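Local coordinates for protein IclR family transcriptional regulator (Brucella abortus, PDB 5WHM) that acts as an IclR-type transcriptional repressor, probably binding DNA through its helix-turn-helix domain and sensing a small-molecule effector through its C-terminal domain, at residues C[115-120]-C[233-238]; C[217-222]-C[253-258]; C[31-36]-C[81-86]. All coordinates share one frame; numbering follows the deposited sequence.

Contact 1: residues C[115-120]-C[233-238]; sequences AKAAVA and FNCGGP. With ACY (acetic acid), chain J.
Val119 and Cys235 face each other as an antiparallel non-hydrogen-bonded pair, CA atoms 4.4 Å apart, where strands 118-120 and 233-238 run at 160° to one another in the central sheet of the C-terminal, GAF-related domain, probably effector-binding. Beyond this pair, Asn234 N gives a bond to Ala120 O (3.0 Å) and Ala120 N returns one to Asn234 O (3.1 Å). On one face Cys235 SG, held anti to its own backbone N (chi1 178°), lies 3.9 Å from both Ala115 CB and Val119 CG2; Ile251 of helix 244-265 packs on Cys235 and Leu111 of helix 101-115 on Val119. On the face bearing Ala120, Asn234 supplies the polar group. Its CG between N and the carbonyl carbon (chi1 72°), with chi2 near 0°, brings OD1 to Ala120, 3.2 Å from N in a weak, bent bond. A water bridges OD1 to Ala118 O. Asn234 ND2 is shared between Tyr131 OH and, at 3.2 Å, atom O of an acetic acid molecule probably taken up from the crystallisation liquor. The amide thus offers a donor to the bound acetic acid, consistent with an effector pocket on this face.

Contact 2: residues C[217-222]-C[253-258]; sequences NSVAVP and PRLIEM. With ACY (acetic acid), chain J.
Val221 presses CG2 into the angle between two helix residues, 3.7 Å from Leu255 CG and 3.6 Å from Ile256 CG1. The valine and leucine lie alongside each other pointing opposite ways, and Ile256 comes across Val221 nearly perpendicular. With Leu255 CG anti to the backbone N (chi1 -179°) the side chain reaches toward the strand, and chi2 (55°) then turns CD2 onto its backbone, 3.4 Å from Val219 O and 3.9 Å from Ala220 CA. Val219 adds a looser touch, CG1 to Leu255 CD2 at 4.0 Å. No hydrogen bond joins the two segments; the side-chain contacts are van der Waals, with one methyl resting on a backbone carbonyl. This is helix-on-sheet packing in the GAF-like C-terminal domain: helix 253-258 runs along strand 217-222 with 27° between their directions and 8.2 Å between their axes. Ile251 and Leu247, earlier on the same helix, continue the layer over Val219, while Val259 extends it past Val221 and Tyr205 packs against Val219, Val221 and Ile256. The strand is held in place by backbone bonds from Val219 to Cys235 and from Val221 to Phe233. On its other face Ala220 packs against Ser157 and Ala161 of helix 157-165. There Ser218 OG hydrogen-bonds Ser157 OG, and atom O of the acetic acid molecule lies 3.2 Å from Ser218 OG, at best a weak bond.

Contact 3: residues C[31-36]-C[81-86]; sequences EVLRCF and YQLDIG
The Phe36 ring meets Tyr81 at its edge: CE2 comes within 3.3 Å of Tyr81 O, which lies near the ring plane, and Leu33 O of its own segment also sits at the ring edge, in plane. The setting is the winged helix-turn-helix domain, where the end of helix 24-33 and the turn after it pack on strand 81-83, a strand of the two-stranded wing. Leu83 comes up obliquely beside the ring's root, and the Tyr81 side chain approaches the far end, its CB 3.9 Å from Phe36 CZ. The carbonyl oxygens at the weakly positive rim of the ring are probably favourable. A type I turn from Leu33 to Phe36 brings the chain round, and CG of Phe36, anti to the carbonyl carbon (chi1 -63°), directs the ring at the strand. Ile48 of helix 45-52 and Leu72 of strand 72-74 also pack on Phe36, joining this contact to the core beneath the wing. Tyr81 OH, turned away from Phe36, makes weak bonds to Asn45 and Thr63. The contact also reaches the dimer interface: Leu83 O accepts a bond from Asn97 of the second subunit, and Met94 of that subunit packs on the Leu83 side chain. Leu83 touches both Leu33 and Phe36, CG 3.6 Å from Phe36 CB and CD2 3.7 Å from Leu33 CD2.

From the N terminus, contact 3 comes first: it closes a loop of 44 residues, half of them helical, by bringing the end of helix 24-33 to the wing strand 81-83 within the DNA-binding domain. The chain then passes into the C-terminal domain, where contact 1 spans 112 residues and joins strand 118-125 to strand 229-238. Contact 2 opens inside that span and ends beyond it, so the two cross; it ties strand 216-225 to helix 244-265. They meet in one sheet, where strands 229-238 and 216-225 are neighbours, and both touch the same acetic acid molecule. Contact 3 stays apart, its centre about 31 Å from that of contact 1.

Contact 1: residues C[115-120]-C[233-238]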
loop_
_atom_site.group_PDB
_atom_site.type_symbol
_atom_site.label_atom_id
_atom_site.label_comp_id
_atom_site.label_asym_id
_atom_site.label_seq_id
_atom_site.Cartn_x
_atom_site.Cartn_y
_atom_site.Cartn_z
ATOM N N ALA C 115 -9.998 25.844 7.229
ATOM C CA ALA C 115 -9.897 26.243 5.832
ATOM C C ALA C 115 -10.996 25.653 4.966
ATOM O O ALA C 115 -11.093 26.027 3.785
ATOM C CB ALA C 115 -8.536 25.830 5.252
ATOM N N LYS C 116 -11.777 24.712 5.510
ATOM C CA LYS C 116 -12.768 23.937 4.758
ATOM C C LYS C 116 -12.146 23.311 3.512
ATOM O O LYS C 116 -12.722 23.308 2.424
ATOM C CB LYS C 116 -13.993 24.797 4.411
ATOM C CG LYS C 116 -14.596 25.496 5.629
ATOM C CD LYS C 116 -15.979 26.057 5.338
ATOM C CE LYS C 116 -16.620 26.633 6.597
ATOM N NZ LYS C 116 -16.638 25.634 7.708
ATOM N N ALA C 117 -10.953 22.749 3.687
ATOM C CA ALA C 117 -10.212 22.214 2.560
ATOM C C ALA C 117 -9.325 21.062 3.037
ATOM O O ALA C 117 -9.019 20.942 4.224
ATOM C CB ALA C 117 -9.370 23.302 1.894
ATOM N N ALA C 118 -8.875 20.246 2.092
ATOM C CA ALA C 118 -8.054 19.084 2.429
ATOM C C ALA C 118 -6.615 19.472 2.798
ATOM O O ALA C 118 -5.984 20.306 2.137
ATOM C CB ALA C 118 -8.047 18.100 1.261
ATOM N N VAL C 119 -6.098 18.858 3.861
ATOM C CA VAL C 119 -4.712 19.017 4.298
ATOM C C VAL C 119 -4.047 17.646 4.189
ATOM O O VAL C 119 -4.627 16.642 4.631
ATOM C CB VAL C 119 -4.627 19.572 5.732
ATOM C CG1 VAL C 119 -3.203 19.676 6.232
ATOM C CG2 VAL C 119 -5.332 20.988 5.797
ATOM N N ALA C 120 -2.861 17.601 3.572
ATOM C CA ALA C 120 -2.197 16.328 3.294
ATOM C C ALA C 120 -0.745 16.390 3.744
ATOM O O ALA C 120 -0.154 17.473 3.903
ATOM C CB ALA C 120 -2.274 15.941 1.796
ATOM N N PHE C 233 3.731 19.371 3.797
ATOM C CA PHE C 233 2.325 19.504 4.149
ATOM C C PHE C 233 1.663 20.488 3.207
ATOM O O PHE C 233 2.257 21.510 2.854
ATOM C CB PHE C 233 2.180 19.933 5.612
ATOM C CG PHE C 233 2.783 18.939 6.569
ATOM C CD1 PHE C 233 4.159 18.951 6.830
ATOM C CD2 PHE C 233 1.994 17.933 7.141
ATOM C CE1 PHE C 233 4.741 17.962 7.677
ATOM C CE2 PHE C 233 2.552 16.973 7.998
ATOM C CZ PHE C 233 3.928 16.996 8.282
ATOM N N ASN C 234 0.458 20.175 2.745
ATOM C CA ASN C 234 -0.212 21.131 1.878
ATOM C C ASN C 234 -1.645 21.342 2.337
ATOM O O ASN C 234 -2.173 20.654 3.217
ATOM C CB ASN C 234 -0.176 20.725 0.384
ATOM C CG ASN C 234 -1.091 19.538 0.048
ATOM O OD1 ASN C 234 -1.774 18.984 0.906
ATOM N ND2 ASN C 234 -1.103 19.149 -1.228
ATOM N N CYS C 235 -2.263 22.345 1.731
ATOM C CA CYS C 235 -3.662 22.644 1.981
ATOM C C CYS C 235 -4.173 23.199 0.667
ATOM O O CYS C 235 -3.595 24.156 0.139
ATOM C CB CYS C 235 -3.811 23.643 3.123
ATOM S SG CYS C 235 -5.549 24.110 3.433
ATOM N N GLY C 236 -5.209 22.588 0.113
ATOM C CA GLY C 236 -5.574 22.952 -1.245
ATOM C C GLY C 236 -7.012 22.569 -1.483
ATOM O O GLY C 236 -7.637 21.895 -0.664
ATOM N N GLY C 237 -7.542 23.024 -2.614
ATOM C CA GLY C 237 -8.916 22.746 -2.948
ATOM C C GLY C 237 -9.402 23.575 -4.115
ATOM O O GLY C 237 -8.613 24.145 -4.869
ATOM N N PRO C 238 -10.720 23.618 -4.301
ATOM C CA PRO C 238 -11.295 24.382 -5.413
ATOM C C PRO C 238 -10.820 25.829 -5.409
ATOM O O PRO C 238 -10.839 26.508 -4.382
ATOM C CB PRO C 238 -12.808 24.278 -5.169
ATOM C CG PRO C 238 -12.983 23.240 -4.023
ATOM C CD PRO C 238 -11.660 22.606 -3.783
HETATM C C ACY J . -0.898 20.625 -4.898
HETATM O O ACY J . -0.088 20.474 -3.946
HETATM O OXT ACY J . -0.732 21.438 -5.849
HETATM C CH3 ACY J . -2.141 19.779 -4.906
HETATM O O HOH W 1 -4.361 18.979 0.440
HETATM O O HOH W 2 -10.004 20.599 -0.411
#

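Contact 2: residues C[217-222]-C[253-258]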
loop_
_atom_site.group_PDB
_atom_site.type_symbol
_atom_site.label_atom_id
_atom_site.label_comp_id
_atom_site.label_asym_id
_atom_site.label_seq_id
_atom_site.Cartn_x
_atom_site.Cartn_y
_atom_site.Cartn_z
ATOM N N ASN C 217 -6.319 25.187 -6.349
ATOM C CA ASN C 217 -5.232 25.992 -5.806
ATOM C C ASN C 217 -4.762 25.369 -4.501
ATOM O O ASN C 217 -5.554 24.783 -3.760
ATOM C CB ASN C 217 -5.647 27.418 -5.518
ATOM C CG ASN C 217 -6.079 28.164 -6.751
ATOM O OD1 ASN C 217 -5.788 27.766 -7.876
ATOM N ND2 ASN C 217 -6.763 29.277 -6.542
ATOM N N SER C 218 -3.479 25.550 -4.196
ATOM C CA SER C 218 -2.928 24.890 -3.031
ATOM C C SER C 218 -1.629 25.567 -2.624
ATOM O O SER C 218 -0.979 26.253 -3.431
ATOM C CB SER C 218 -2.716 23.392 -3.353
ATOM O OG SER C 218 -1.757 22.810 -2.504
ATOM N N VAL C 219 -1.294 25.425 -1.345
ATOM C CA VAL C 219 -0.069 25.998 -0.784
ATOM C C VAL C 219 0.594 24.878 -0.004
ATOM O O VAL C 219 -0.097 24.044 0.579
ATOM C CB VAL C 219 -0.360 27.211 0.133
ATOM C CG1 VAL C 219 -1.306 26.827 1.274
ATOM C CG2 VAL C 219 0.930 27.845 0.693
ATOM N N ALA C 220 1.925 24.847 0.008
ATOM C CA ALA C 220 2.624 23.747 0.677
ATOM C C ALA C 220 3.837 24.273 1.422
ATOM O O ALA C 220 4.435 25.297 1.039
ATOM C CB ALA C 220 3.070 22.648 -0.318
ATOM N N VAL C 221 4.185 23.573 2.497
ATOM C CA VAL C 221 5.300 23.953 3.369
ATOM C C VAL C 221 6.100 22.697 3.684
ATOM O O VAL C 221 5.517 21.705 4.159
ATOM C CB VAL C 221 4.809 24.604 4.670
ATOM C CG1 VAL C 221 5.955 24.767 5.663
ATOM C CG2 VAL C 221 4.146 25.968 4.386
ATOM N N PRO C 222 7.409 22.676 3.452
ATOM C CA PRO C 222 8.182 21.457 3.708
ATOM C C PRO C 222 8.705 21.415 5.141
ATOM O O PRO C 222 8.761 22.420 5.849
ATOM C CB PRO C 222 9.336 21.575 2.704
ATOM C CG PRO C 222 9.607 23.106 2.680
ATOM C CD PRO C 222 8.251 23.767 2.918
ATOM N N PRO C 253 0.566 31.241 5.914
ATOM C CA PRO C 253 1.096 31.489 7.271
ATOM C C PRO C 253 0.601 30.497 8.321
ATOM O O PRO C 253 1.402 30.009 9.130
ATOM C CB PRO C 253 0.634 32.931 7.555
ATOM C CG PRO C 253 0.666 33.574 6.202
ATOM C CD PRO C 253 0.154 32.508 5.260
ATOM N N ARG C 254 -0.688 30.159 8.323
ATOM C CA ARG C 254 -1.168 29.127 9.245
ATOM C C ARG C 254 -0.499 27.782 8.990
ATOM O O ARG C 254 -0.238 27.023 9.930
ATOM C CB ARG C 254 -2.680 28.971 9.134
ATOM C CG ARG C 254 -3.443 30.162 9.608
ATOM C CD ARG C 254 -4.879 30.030 9.192
ATOM N NE ARG C 254 -5.708 29.678 10.326
ATOM C CZ ARG C 254 -6.474 30.542 10.975
ATOM N NH1 ARG C 254 -6.534 31.803 10.581
ATOM N NH2 ARG C 254 -7.189 30.131 12.005
ATOM N N LEU C 255 -0.241 27.456 7.728
ATOM C CA LEU C 255 0.384 26.162 7.449
ATOM C C LEU C 255 1.823 26.152 7.950
ATOM O O LEU C 255 2.306 25.131 8.459
ATOM C CB LEU C 255 0.305 25.857 5.950
ATOM C CG LEU C 255 0.863 24.539 5.404
ATOM C CD1 LEU C 255 0.259 23.296 6.122
ATOM C CD2 LEU C 255 0.609 24.469 3.903
ATOM N N ILE C 256 2.516 27.296 7.818
ATOM C CA ILE C 256 3.884 27.418 8.318
ATOM C C ILE C 256 3.918 27.226 9.826
ATOM O O ILE C 256 4.813 26.562 10.361
ATOM C CB ILE C 256 4.482 28.776 7.921
ATOM C CG1 ILE C 256 4.740 28.838 6.412
ATOM C CG2 ILE C 256 5.768 29.100 8.747
ATOM C CD1 ILE C 256 5.072 30.315 5.949
ATOM N N GLU C 257 2.956 27.823 10.534
ATOM C CA GLU C 257 2.895 27.662 11.981
ATOM C C GLU C 257 2.580 26.216 12.359
ATOM O O GLU C 257 3.134 25.694 13.331
ATOM C CB GLU C 257 1.853 28.613 12.570
ATOM C CG GLU C 257 1.676 28.494 14.076
ATOM C CD GLU C 257 2.947 28.805 14.873
ATOM O OE1 GLU C 257 3.872 29.457 14.328
ATOM O OE2 GLU C 257 3.011 28.395 16.058
HETATM N N MSE C 258 1.695 25.571 11.611
HETATM C CA MSE C 258 1.354 24.147 11.851
HETATM C C MSE C 258 2.585 23.264 11.718
HETATM O O MSE C 258 2.858 22.429 12.577
HETATM C CB MSE C 258 0.266 23.663 10.887
HETATM C CG MSE C 258 -0.316 22.226 11.252
HETATM SE SE MSE C 258 -1.277 21.512 9.723
HETATM C CE MSE C 258 0.219 20.871 8.634
HETATM C C ACY J . -0.898 20.625 -4.898
HETATM O O ACY J . -0.088 20.474 -3.946
HETATM O OXT ACY J . -0.732 21.438 -5.849
HETATM C CH3 ACY J . -2.141 19.779 -4.906
#

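Contact 3: residues C[31-36]-C[81-86]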
loop_
_atom_site.group_PDB
_atom_site.type_symbol
_atom_site.label_atom_id
_atom_site.label_comp_id
_atom_site.label_asym_id
_atom_site.label_seq_id
_atom_site.Cartn_x
_atom_site.Cartn_y
_atom_site.Cartn_z
ATOM N N GLU C 31 11.409 -2.663 -11.184
ATOM C CA GLU C 31 11.072 -1.808 -12.320
ATOM C C GLU C 31 9.856 -2.352 -13.080
ATOM O O GLU C 31 9.012 -1.578 -13.546
ATOM C CB GLU C 31 12.291 -1.706 -13.227
ATOM C CG GLU C 31 12.490 -0.408 -13.936
ATOM C CD GLU C 31 12.387 0.845 -13.040
ATOM O OE1 GLU C 31 13.015 0.929 -11.966
ATOM O OE2 GLU C 31 11.672 1.766 -13.444
ATOM N N VAL C 32 9.750 -3.680 -13.225
ATOM C CA VAL C 32 8.540 -4.283 -13.788
ATOM C C VAL C 32 7.316 -3.933 -12.933
ATOM O O VAL C 32 6.274 -3.521 -13.450
ATOM C CB VAL C 32 8.704 -5.818 -13.918
ATOM C CG1 VAL C 32 7.327 -6.503 -14.159
ATOM C CG2 VAL C 32 9.711 -6.177 -15.045
ATOM N N LEU C 33 7.411 -4.115 -11.616
ATOM C CA LEU C 33 6.255 -3.798 -10.771
ATOM C C LEU C 33 5.895 -2.318 -10.846
ATOM O O LEU C 33 4.714 -1.966 -10.761
ATOM C CB LEU C 33 6.523 -4.183 -9.317
ATOM C CG LEU C 33 6.578 -5.685 -9.039
ATOM C CD1 LEU C 33 7.081 -5.916 -7.604
ATOM C CD2 LEU C 33 5.177 -6.301 -9.276
ATOM N N ARG C 34 6.886 -1.440 -11.049
ATOM C CA ARG C 34 6.579 -0.006 -11.165
ATOM C C ARG C 34 5.854 0.353 -12.459
ATOM O O ARG C 34 5.386 1.495 -12.586
ATOM C CB ARG C 34 7.853 0.831 -11.081
ATOM C CG ARG C 34 8.494 0.916 -9.709
ATOM C CD ARG C 34 9.595 1.999 -9.740
ATOM N NE ARG C 34 10.198 2.243 -8.431
ATOM C CZ ARG C 34 9.913 3.288 -7.648
ATOM N NH1 ARG C 34 10.521 3.427 -6.463
ATOM N NH2 ARG C 34 9.030 4.198 -8.051
ATOM N N CYS C 35 5.784 -0.563 -13.432
ATOM C CA CYS C 35 5.055 -0.283 -14.671
ATOM C C CYS C 35 3.563 -0.172 -14.431
ATOM O O CYS C 35 2.858 0.435 -15.237
ATOM C CB CYS C 35 5.288 -1.393 -15.696
ATOM S SG CYS C 35 6.907 -1.335 -16.417
ATOM N N PHE C 36 3.068 -0.812 -13.373
ATOM C CA PHE C 36 1.649 -0.808 -13.039
ATOM C C PHE C 36 1.336 0.438 -12.226
ATOM O O PHE C 36 2.055 0.772 -11.274
ATOM C CB PHE C 36 1.274 -2.080 -12.270
ATOM C CG PHE C 36 1.467 -3.349 -13.076
ATOM C CD1 PHE C 36 2.711 -3.944 -13.151
ATOM C CD2 PHE C 36 0.405 -3.930 -13.771
ATOM C CE1 PHE C 36 2.916 -5.102 -13.911
ATOM C CE2 PHE C 36 0.586 -5.101 -14.507
ATOM C CZ PHE C 36 1.841 -5.691 -14.585
ATOM N N TYR C 81 -1.204 -9.430 -17.147
ATOM C CA TYR C 81 -0.899 -9.373 -15.723
ATOM C C TYR C 81 -1.558 -8.172 -15.040
ATOM O O TYR C 81 -1.781 -7.119 -15.652
ATOM C CB TYR C 81 0.607 -9.274 -15.458
ATOM C CG TYR C 81 1.386 -10.358 -16.175
ATOM C CD1 TYR C 81 1.507 -11.648 -15.631
ATOM C CD2 TYR C 81 1.957 -10.108 -17.406
ATOM C CE1 TYR C 81 2.232 -12.665 -16.319
ATOM C CE2 TYR C 81 2.660 -11.098 -18.098
ATOM C CZ TYR C 81 2.789 -12.365 -17.549
ATOM O OH TYR C 81 3.477 -13.324 -18.268
ATOM N N GLN C 82 -1.798 -8.334 -13.735
ATOM C CA GLN C 82 -2.189 -7.252 -12.839
ATOM C C GLN C 82 -1.472 -7.458 -11.521
ATOM O O GLN C 82 -1.105 -8.596 -11.177
ATOM C CB GLN C 82 -3.703 -7.230 -12.590
ATOM C CG GLN C 82 -4.533 -7.000 -13.774
ATOM C CD GLN C 82 -5.964 -6.734 -13.374
ATOM O OE1 GLN C 82 -6.610 -7.577 -12.752
ATOM N NE2 GLN C 82 -6.464 -5.546 -13.707
ATOM N N LEU C 83 -1.281 -6.365 -10.779
ATOM C CA LEU C 83 -0.742 -6.474 -9.421
ATOM C C LEU C 83 -1.678 -7.347 -8.579
ATOM O O LEU C 83 -2.902 -7.276 -8.714
ATOM C CB LEU C 83 -0.623 -5.088 -8.752
ATOM C CG LEU C 83 0.413 -4.149 -9.420
ATOM C CD1 LEU C 83 0.316 -2.754 -8.769
ATOM C CD2 LEU C 83 1.824 -4.725 -9.284
ATOM N N ASP C 84 -1.102 -8.110 -7.649
ATOM C CA ASP C 84 -1.924 -8.968 -6.807
ATOM C C ASP C 84 -1.652 -8.697 -5.322
ATOM O O ASP C 84 -0.787 -7.888 -4.948
ATOM C CB ASP C 84 -1.697 -10.452 -7.170
ATOM C CG ASP C 84 -2.883 -11.366 -6.778
ATOM O OD1 ASP C 84 -3.900 -10.915 -6.191
ATOM O OD2 ASP C 84 -2.776 -12.569 -7.093
ATOM N N ILE C 85 -2.418 -9.416 -4.488
ATOM C CA ILE C 85 -2.542 -9.159 -3.051
ATOM C C ILE C 85 -1.193 -9.162 -2.362
ATOM O O ILE C 85 -0.997 -8.458 -1.359
ATOM C CB ILE C 85 -3.445 -10.229 -2.381
ATOM C CG1 ILE C 85 -4.782 -10.374 -3.122
ATOM C CG2 ILE C 85 -3.638 -9.892 -0.879
ATOM C CD1 ILE C 85 -5.505 -9.024 -3.358
ATOM N N GLY C 86 -0.261 -9.995 -2.828
ATOM C CA GLY C 86 1.010 -10.044 -2.140
ATOM C C GLY C 86 1.741 -8.719 -2.133
ATOM O O GLY C 86 2.584 -8.498 -1.263
#